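Local coordinates for protein Ton_1535 (Thermococcus onnurineus, PDB 3ZPJ) that is of unknown function but folds as an all-helical alpha-solenoid that contains an unusual left-handed helical turn, at residues Glu176-Tyr181 and Leu206-Tyr211; Met183-Phe188 and Gln195-Val200. All blocks are in the same frame, centred on the assembly; numbering follows the deposited sequence.

Contact 1. Residues Glu176-Tyr181 and Leu206-Tyr211; sequences EAMDFY and LAKTVY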
ATOM      1  N   GLU A 176       5.570   1.755  -2.206  1.00 39.48           N
ATOM      2  CA  GLU A 176       6.108   1.324  -0.930  1.00 45.09           C
ATOM      3  C   GLU A 176       5.483   0.013  -0.481  1.00 46.19           C
ATOM      4  O   GLU A 176       6.142  -0.794   0.160  1.00 47.20           O
ATOM      5  CB  GLU A 176       5.944   2.428   0.116  1.00 36.89           C
ATOM      6  CG  GLU A 176       6.765   3.678  -0.216  1.00 31.58           C
ATOM      7  CD  GLU A 176       6.376   4.882   0.639  1.00 44.29           C
ATOM      8  OE1 GLU A 176       5.441   4.757   1.471  1.00 47.65           O
ATOM      9  OE2 GLU A 176       7.005   5.955   0.473  1.00 46.13           O
ATOM     10  N   ALA A 177       4.229  -0.219  -0.862  1.00 37.87           N
ATOM     11  CA  ALA A 177       3.498  -1.392  -0.386  1.00 32.62           C
ATOM     12  C   ALA A 177       3.994  -2.708  -0.972  1.00 32.30           C
ATOM     13  O   ALA A 177       3.854  -3.771  -0.356  1.00 35.20           O
ATOM     14  CB  ALA A 177       2.002  -1.229  -0.649  1.00 31.12           C
ATOM     15  N   MET A 178       4.595  -2.635  -2.153  1.00 37.95           N
ATOM     16  CA  MET A 178       4.901  -3.839  -2.915  1.00 29.64           C
ATOM     17  C   MET A 178       5.776  -4.856  -2.157  1.00 34.47           C
ATOM     18  O   MET A 178       5.463  -6.042  -2.122  1.00 40.57           O
ATOM     19  CB  MET A 178       5.504  -3.489  -4.298  1.00 28.77           C
ATOM     20  CG  MET A 178       5.228  -4.567  -5.352  1.00 35.87           C
ATOM     21  SD  MET A 178       3.471  -4.649  -5.852  1.00 31.96           S
ATOM     22  CE  MET A 178       3.373  -3.022  -6.614  1.00 26.22           C
ATOM     23  N   ASP A 179       6.846  -4.396  -1.528  1.00 34.59           N
ATOM     24  CA  ASP A 179       7.749  -5.314  -0.830  1.00 33.82           C
ATOM     25  C   ASP A 179       7.089  -6.059   0.350  1.00 32.07           C
ATOM     26  O   ASP A 179       7.401  -7.215   0.614  1.00 41.80           O
ATOM     27  CB  ASP A 179       8.979  -4.561  -0.373  1.00 31.78           C
ATOM     28  CG  ASP A 179       9.969  -4.324  -1.502  1.00 41.96           C
ATOM     29  OD1 ASP A 179       9.927  -5.094  -2.482  1.00 40.35           O
ATOM     30  OD2 ASP A 179      10.788  -3.380  -1.399  1.00 48.14           O
ATOM     31  N   PHE A 180       6.166  -5.388   1.028  1.00 27.20           N
ATOM     32  CA  PHE A 180       5.431  -5.963   2.147  1.00 28.48           C
ATOM     33  C   PHE A 180       4.508  -7.058   1.646  1.00 32.65           C
ATOM     34  O   PHE A 180       4.418  -8.141   2.230  1.00 32.22           O
ATOM     35  CB  PHE A 180       4.624  -4.874   2.867  1.00 29.91           C
ATOM     36  CG  PHE A 180       5.485  -3.813   3.495  1.00 37.37           C
ATOM     37  CD1 PHE A 180       5.981  -2.763   2.734  1.00 38.02           C
ATOM     38  CD2 PHE A 180       5.836  -3.889   4.836  1.00 36.43           C
ATOM     39  CE1 PHE A 180       6.801  -1.802   3.295  1.00 38.29           C
ATOM     40  CE2 PHE A 180       6.657  -2.931   5.404  1.00 36.17           C
ATOM     41  CZ  PHE A 180       7.136  -1.876   4.635  1.00 30.64           C
ATOM     42  N   TYR A 181       3.819  -6.770   0.553  1.00 36.28           N
ATOM     43  CA  TYR A 181       2.927  -7.741  -0.049  1.00 33.82           C
ATOM     44  C   TYR A 181       3.655  -8.996  -0.561  1.00 25.94           C
ATOM     45  O   TYR A 181       3.157 -10.114  -0.412  1.00 36.85           O
ATOM     46  CB  TYR A 181       2.180  -7.109  -1.210  1.00 31.56           C
ATOM     47  CG  TYR A 181       1.058  -6.179  -0.853  1.00 27.81           C
ATOM     48  CD1 TYR A 181       0.352  -6.294   0.338  1.00 25.67           C
ATOM     49  CD2 TYR A 181       0.676  -5.179  -1.749  1.00 35.13           C
ATOM     50  CE1 TYR A 181      -0.715  -5.394   0.638  1.00 23.77           C
ATOM     51  CE2 TYR A 181      -0.360  -4.308  -1.471  1.00 21.42           C
ATOM     52  CZ  TYR A 181      -1.052  -4.406  -0.292  1.00 31.05           C
ATOM     53  OH  TYR A 181      -2.084  -3.508  -0.088  1.00 34.70           O
ATOM     54  N   LEU A 206      -3.425  -5.504  -8.097  1.00 42.11           N
ATOM     55  CA  LEU A 206      -4.054  -4.214  -7.922  1.00 37.89           C
ATOM     56  C   LEU A 206      -2.993  -3.142  -7.687  1.00 37.04           C
ATOM     57  O   LEU A 206      -2.975  -2.137  -8.380  1.00 30.77           O
ATOM     58  CB  LEU A 206      -5.075  -4.264  -6.783  1.00 31.12           C
ATOM     59  CG  LEU A 206      -5.684  -2.940  -6.311  1.00 35.44           C
ATOM     60  CD1 LEU A 206      -6.189  -2.093  -7.460  1.00 37.39           C
ATOM     61  CD2 LEU A 206      -6.836  -3.255  -5.364  1.00 33.13           C
ATOM     62  N   ALA A 207      -2.094  -3.356  -6.731  1.00 25.73           N
ATOM     63  CA  ALA A 207      -1.058  -2.357  -6.503  1.00 29.63           C
ATOM     64  C   ALA A 207      -0.237  -2.103  -7.777  1.00 34.94           C
ATOM     65  O   ALA A 207       0.160  -0.975  -8.044  1.00 36.46           O
ATOM     66  CB  ALA A 207      -0.137  -2.759  -5.348  1.00 24.72           C
ATOM     67  N   LYS A 208       0.009  -3.156  -8.553  1.00 35.56           N
ATOM     68  CA  LYS A 208       0.784  -3.034  -9.787  1.00 36.94           C
ATOM     69  C   LYS A 208       0.018  -2.291 -10.870  1.00 37.33           C
ATOM     70  O   LYS A 208       0.605  -1.543 -11.638  1.00 39.29           O
ATOM     71  CB  LYS A 208       1.199  -4.409 -10.324  1.00 39.77           C
ATOM     72  CG  LYS A 208       2.547  -4.884  -9.842  1.00 46.54           C
ATOM     73  CD  LYS A 208       2.784  -6.343 -10.218  1.00 48.95           C
ATOM     74  CE  LYS A 208       3.995  -6.906  -9.475  1.00 53.05           C
ATOM     75  NZ  LYS A 208       4.140  -8.394  -9.657  1.00 60.26           N
ATOM     76  N   THR A 209      -1.291  -2.506 -10.925  1.00 38.38           N
ATOM     77  CA  THR A 209      -2.130  -1.926 -11.967  1.00 30.49           C
ATOM     78  C   THR A 209      -2.398  -0.458 -11.666  1.00 37.12           C
ATOM     79  O   THR A 209      -2.269   0.405 -12.537  1.00 38.29           O
ATOM     80  CB  THR A 209      -3.487  -2.634 -12.049  1.00 26.04           C
ATOM     81  OG1 THR A 209      -3.292  -4.055 -12.139  1.00 31.07           O
ATOM     82  CG2 THR A 209      -4.274  -2.132 -13.264  1.00 29.15           C
ATOM     83  N   VAL A 210      -2.799  -0.178 -10.434  1.00 36.85           N
ATOM     84  CA  VAL A 210      -3.065   1.195 -10.013  1.00 32.19           C
ATOM     85  C   VAL A 210      -1.889   1.639  -9.138  1.00 39.78           C
ATOM     86  O   VAL A 210      -1.913   1.490  -7.909  1.00 42.58           O
ATOM     87  CB  VAL A 210      -4.377   1.274  -9.229  1.00 30.17           C
ATOM     88  CG1 VAL A 210      -4.755   2.718  -8.988  1.00 34.29           C
ATOM     89  CG2 VAL A 210      -5.488   0.587  -9.998  1.00 36.12           C
ATOM     90  N   TYR A 211      -0.863   2.170  -9.798  1.00 43.16           N
ATOM     91  CA  TYR A 211       0.451   2.364  -9.210  1.00 41.18           C
ATOM     92  C   TYR A 211       0.710   3.826  -8.891  1.00 46.91           C
ATOM     93  O   TYR A 211       0.982   4.173  -7.746  1.00 50.24           O
ATOM     94  CB  TYR A 211       1.526   1.868 -10.182  1.00 38.51           C
ATOM     95  CG  TYR A 211       2.905   1.748  -9.570  1.00 37.56           C
ATOM     96  CD1 TYR A 211       3.271   0.604  -8.879  1.00 37.00           C
ATOM     97  CD2 TYR A 211       3.851   2.773  -9.701  1.00 40.88           C
ATOM     98  CE1 TYR A 211       4.530   0.476  -8.327  1.00 34.12           C
ATOM     99  CE2 TYR A 211       5.125   2.653  -9.143  1.00 32.16           C
ATOM    100  CZ  TYR A 211       5.444   1.490  -8.454  1.00 37.14           C
ATOM    101  OH  TYR A 211       6.675   1.323  -7.877  1.00 44.34           O
TER
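Met178 and Ala207 are the nearest pair by CA, with 7.1 Å between Met178 CA and Ala207 CA. Segment 176-181 is helical throughout and kinked at Asp179 and Phe180. In segment 206-211, residues 206-209 are the last turn of a helix; Val210, the first residue to leave helical geometry, and Tyr211 are loop. No hydrogen bond crosses between the segments, and the contacts across them are between side chains. Met178 does most of the work. Its CG lies anti to the backbone N (chi1 -153°), and the chain then bends at chi2 and chi3, which brings the methyl end to the other helix. Met178 CE sits 3.7 Å from Ala207 CB and 3.8 Å from Lys208 CG. SD packs against the same two carbons. The Met178 and Lys208 side chains cross at about a right angle. Met178 CE also meets the edge of the Tyr211 ring, 4.1 Å from Tyr211 CE1. On the Tyr181 ring, Tyr181 CE2 lies 4.2 Å from Ala207 CB, which sits near the ring plane. An alanine in place of Met178 would probably open a gap and leave Ala207 CB, Lys208 CG and the Tyr211 edge without their shared partner. The Tyr181 hydroxyl is hydrogen-bonded to Asp170 and Arg219. Ser174 OG is hydrogen-bonded to the carbonyl oxygens of Ala207 and Val210. The contact joins helices 174-190 and 194-209, the first also packing on helix 130-146 through Phe180 and the second on helix 240-256 through Leu206 and Thr209.

Contact 2. Residues Met183-Phe188 and Gln195-Val200; sequences MAFDIF and QRAAIV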
ATOM      1  N   MET A 183       6.426 -10.316   0.597  1.00 35.90           N
ATOM      2  CA  MET A 183       6.854 -11.112   1.770  1.00 32.93           C
ATOM      3  C   MET A 183       5.658 -11.854   2.370  1.00 22.93           C
ATOM      4  O   MET A 183       5.727 -13.061   2.631  1.00 27.33           O
ATOM      5  CB  MET A 183       7.571 -10.257   2.833  1.00 29.33           C
ATOM      6  CG  MET A 183       8.545 -11.064   3.708  1.00 47.32           C
ATOM      7  SD  MET A 183       9.535 -10.200   4.952  1.00 31.33           S
ATOM      8  CE  MET A 183       9.805  -8.689   4.117  1.00 31.84           C
ATOM      9  N   ALA A 184       4.536 -11.159   2.497  1.00 26.43           N
ATOM     10  CA  ALA A 184       3.333 -11.780   3.032  1.00 25.58           C
ATOM     11  C   ALA A 184       2.894 -12.955   2.152  1.00 31.60           C
ATOM     12  O   ALA A 184       2.619 -14.054   2.665  1.00 34.52           O
ATOM     13  CB  ALA A 184       2.206 -10.750   3.197  1.00 20.12           C
ATOM     14  N   PHE A 185       2.868 -12.739   0.833  1.00 32.32           N
ATOM     15  CA  PHE A 185       2.428 -13.790  -0.079  1.00 35.22           C
ATOM     16  C   PHE A 185       3.346 -14.979   0.033  1.00 25.53           C
ATOM     17  O   PHE A 185       2.901 -16.127   0.075  1.00 33.16           O
ATOM     18  CB  PHE A 185       2.433 -13.359  -1.554  1.00 35.63           C
ATOM     19  CG  PHE A 185       2.192 -14.510  -2.501  1.00 33.67           C
ATOM     20  CD1 PHE A 185       0.902 -14.944  -2.766  1.00 39.26           C
ATOM     21  CD2 PHE A 185       3.255 -15.192  -3.087  1.00 31.49           C
ATOM     22  CE1 PHE A 185       0.658 -16.019  -3.633  1.00 39.64           C
ATOM     23  CE2 PHE A 185       3.026 -16.277  -3.939  1.00 35.38           C
ATOM     24  CZ  PHE A 185       1.725 -16.686  -4.218  1.00 38.18           C
ATOM     25  N   ASP A 186       4.634 -14.688   0.008  1.00 26.75           N
ATOM     26  CA  ASP A 186       5.655 -15.704   0.200  1.00 38.89           C
ATOM     27  C   ASP A 186       5.364 -16.559   1.439  1.00 30.91           C
ATOM     28  O   ASP A 186       5.459 -17.792   1.395  1.00 32.51           O
ATOM     29  CB  ASP A 186       7.014 -15.034   0.336  1.00 49.92           C
ATOM     30  CG  ASP A 186       8.057 -15.683  -0.510  1.00 64.97           C
ATOM     31  OD1 ASP A 186       8.189 -15.267  -1.683  1.00 78.48           O
ATOM     32  OD2 ASP A 186       8.735 -16.606  -0.005  1.00 62.41           O
ATOM     33  N   ILE A 187       4.970 -15.896   2.524  1.00 29.96           N
ATOM     34  CA  ILE A 187       4.718 -16.577   3.800  1.00 37.47           C
ATOM     35  C   ILE A 187       3.445 -17.433   3.723  1.00 36.99           C
ATOM     36  O   ILE A 187       3.426 -18.584   4.184  1.00 29.91           O
ATOM     37  CB  ILE A 187       4.605 -15.557   4.958  1.00 32.48           C
ATOM     38  CG1 ILE A 187       5.991 -15.096   5.414  1.00 34.67           C
ATOM     39  CG2 ILE A 187       3.869 -16.145   6.130  1.00 36.17           C
ATOM     40  CD1 ILE A 187       5.932 -13.920   6.422  1.00 31.62           C
ATOM     41  N   PHE A 188       2.393 -16.871   3.126  1.00 26.33           N
ATOM     42  CA  PHE A 188       1.113 -17.553   3.036  1.00 29.02           C
ATOM     43  C   PHE A 188       1.174 -18.721   2.065  1.00 32.46           C
ATOM     44  O   PHE A 188       0.485 -19.740   2.230  1.00 35.99           O
ATOM     45  CB  PHE A 188       0.031 -16.556   2.623  1.00 35.42           C
ATOM     46  CG  PHE A 188      -0.247 -15.526   3.671  1.00 32.88           C
ATOM     47  CD1 PHE A 188       0.012 -15.806   5.008  1.00 32.26           C
ATOM     48  CD2 PHE A 188      -0.753 -14.287   3.338  1.00 24.16           C
ATOM     49  CE1 PHE A 188      -0.228 -14.866   5.984  1.00 26.89           C
ATOM     50  CE2 PHE A 188      -0.993 -13.327   4.322  1.00 21.30           C
ATOM     51  CZ  PHE A 188      -0.739 -13.629   5.638  1.00 35.41           C
ATOM     52  N   GLN A 195      -6.291 -19.303   1.137  1.00 39.64           N
ATOM     53  CA  GLN A 195      -7.286 -18.225   1.064  1.00 31.71           C
ATOM     54  C   GLN A 195      -6.628 -16.890   1.223  1.00 29.58           C
ATOM     55  O   GLN A 195      -6.933 -15.932   0.502  1.00 41.21           O
ATOM     56  CB  GLN A 195      -8.417 -18.392   2.082  1.00 25.32           C
ATOM     57  CG  GLN A 195      -9.310 -19.556   1.719  1.00 27.48           C
ATOM     58  CD  GLN A 195     -10.553 -19.660   2.599  1.00 39.17           C
ATOM     59  OE1 GLN A 195     -10.969 -18.687   3.224  1.00 39.76           O
ATOM     60  NE2 GLN A 195     -11.166 -20.838   2.619  1.00 28.76           N
ATOM     61  N   ARG A 196      -5.701 -16.841   2.157  1.00 32.10           N
ATOM     62  CA  ARG A 196      -4.948 -15.644   2.390  1.00 29.86           C
ATOM     63  C   ARG A 196      -3.938 -15.360   1.288  1.00 29.53           C
ATOM     64  O   ARG A 196      -3.721 -14.203   0.926  1.00 34.70           O
ATOM     65  CB  ARG A 196      -4.246 -15.732   3.735  1.00 28.76           C
ATOM     66  CG  ARG A 196      -5.168 -15.487   4.900  1.00 28.56           C
ATOM     67  CD  ARG A 196      -4.327 -15.249   6.174  1.00 28.40           C
ATOM     68  NE  ARG A 196      -4.347 -16.444   6.989  1.00 30.10           N
ATOM     69  CZ  ARG A 196      -3.640 -16.615   8.105  1.00 33.72           C
ATOM     70  NH1 ARG A 196      -2.835 -15.657   8.563  1.00 31.05           N
ATOM     71  NH2 ARG A 196      -3.753 -17.751   8.756  1.00 23.85           N
ATOM     72  N   ALA A 197      -3.292 -16.396   0.772  1.00 31.07           N
ATOM     73  CA  ALA A 197      -2.370 -16.177  -0.330  1.00 27.27           C
ATOM     74  C   ALA A 197      -3.110 -15.540  -1.538  1.00 30.06           C
ATOM     75  O   ALA A 197      -2.583 -14.633  -2.180  1.00 26.99           O
ATOM     76  CB  ALA A 197      -1.677 -17.478  -0.728  1.00 23.54           C
ATOM     77  N   ALA A 198      -4.342 -15.984  -1.801  1.00 25.98           N
ATOM     78  CA  ALA A 198      -5.097 -15.529  -2.986  1.00 24.64           C
ATOM     79  C   ALA A 198      -5.387 -14.017  -2.888  1.00 25.94           C
ATOM     80  O   ALA A 198      -5.084 -13.250  -3.797  1.00 38.73           O
ATOM     81  CB  ALA A 198      -6.384 -16.328  -3.124  1.00 24.24           C
ATOM     82  N   ILE A 199      -5.901 -13.590  -1.743  1.00 32.32           N
ATOM     83  CA  ILE A 199      -6.182 -12.182  -1.510  1.00 28.20           C
ATOM     84  C   ILE A 199      -4.936 -11.307  -1.691  1.00 31.95           C
ATOM     85  O   ILE A 199      -4.997 -10.242  -2.321  1.00 39.32           O
ATOM     86  CB  ILE A 199      -6.792 -11.976  -0.108  1.00 34.83           C
ATOM     87  CG1 ILE A 199      -8.164 -12.648  -0.023  1.00 33.11           C
ATOM     88  CG2 ILE A 199      -6.910 -10.511   0.230  1.00 27.14           C
ATOM     89  CD1 ILE A 199      -9.141 -12.106  -1.034  1.00 37.75           C
ATOM     90  N   VAL A 200      -3.797 -11.757  -1.167  1.00 26.55           N
ATOM     91  CA  VAL A 200      -2.593 -10.955  -1.297  1.00 29.07           C
ATOM     92  C   VAL A 200      -2.095 -10.939  -2.744  1.00 22.43           C
ATOM     93  O   VAL A 200      -1.566  -9.934  -3.210  1.00 35.16           O
ATOM     94  CB  VAL A 200      -1.454 -11.397  -0.340  1.00 32.38           C
ATOM     95  CG1 VAL A 200      -0.179 -10.562  -0.598  1.00 25.30           C
ATOM     96  CG2 VAL A 200      -1.879 -11.239   1.096  1.00 29.34           C
TER
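Phe188 packs against three residues of segment 195-200. Phe188 CB starts the contact, 3.9 Å from Ala197 CB and also close to the Ala197 backbone N. Chi1 of -67° sets CG beside its own backbone N, and from there the ring runs across Arg196. CG and CD2 lie under Arg196 CB, which makes a CH-pi contact over the face, 4.0 Å from the centroid of the Phe188 ring. The opposite face carries the Ala184 carbonyl oxygen near its rim. Phe188 CE2 meets Val200 CG2 at 3.9 Å, with the methyl in the ring plane. CZ and CE1 reach Arg196 CD, and Phe188 CE1 lies 3.8 Å from Arg196 NH1. The guanidinium is turned 51° from the ring; its NH1 forms a salt bridge with Asp163 of helix 151-170. Phe185 uses its ring edge: Phe185 CD1 is 3.5 Å from Ala197 O, which lies in the ring plane. Phe185 CB touches Val200 CG1 at 3.9 Å. The axes of the two short helical segments approach to 8.6 Å, with 155° between their directions. This is a nearly antiparallel helical hairpin closed by a short connection, the kind of helix pair from which alpha-solenoids are built.

Both contacts join helix 174-190 to helix 194-209, and they lie about 13 Å apart, centre to centre. Along the chain, contact 2 is nested inside the loop closed by contact 1. Contact 2 lies near the turn, where six residues separate its segments. Contact 1 joins the far ends of the same helices and lies nearer the middle of the molecule: its centre is about 6 Å from the centre of the chain, against about 15 Å for the centre of contact 2. They meet where Tyr181 O packs 3.4 Å from Val200 CG1, consistent with one interface running along the hairpin. The function is unknown, so neither contact can be tied to an active site.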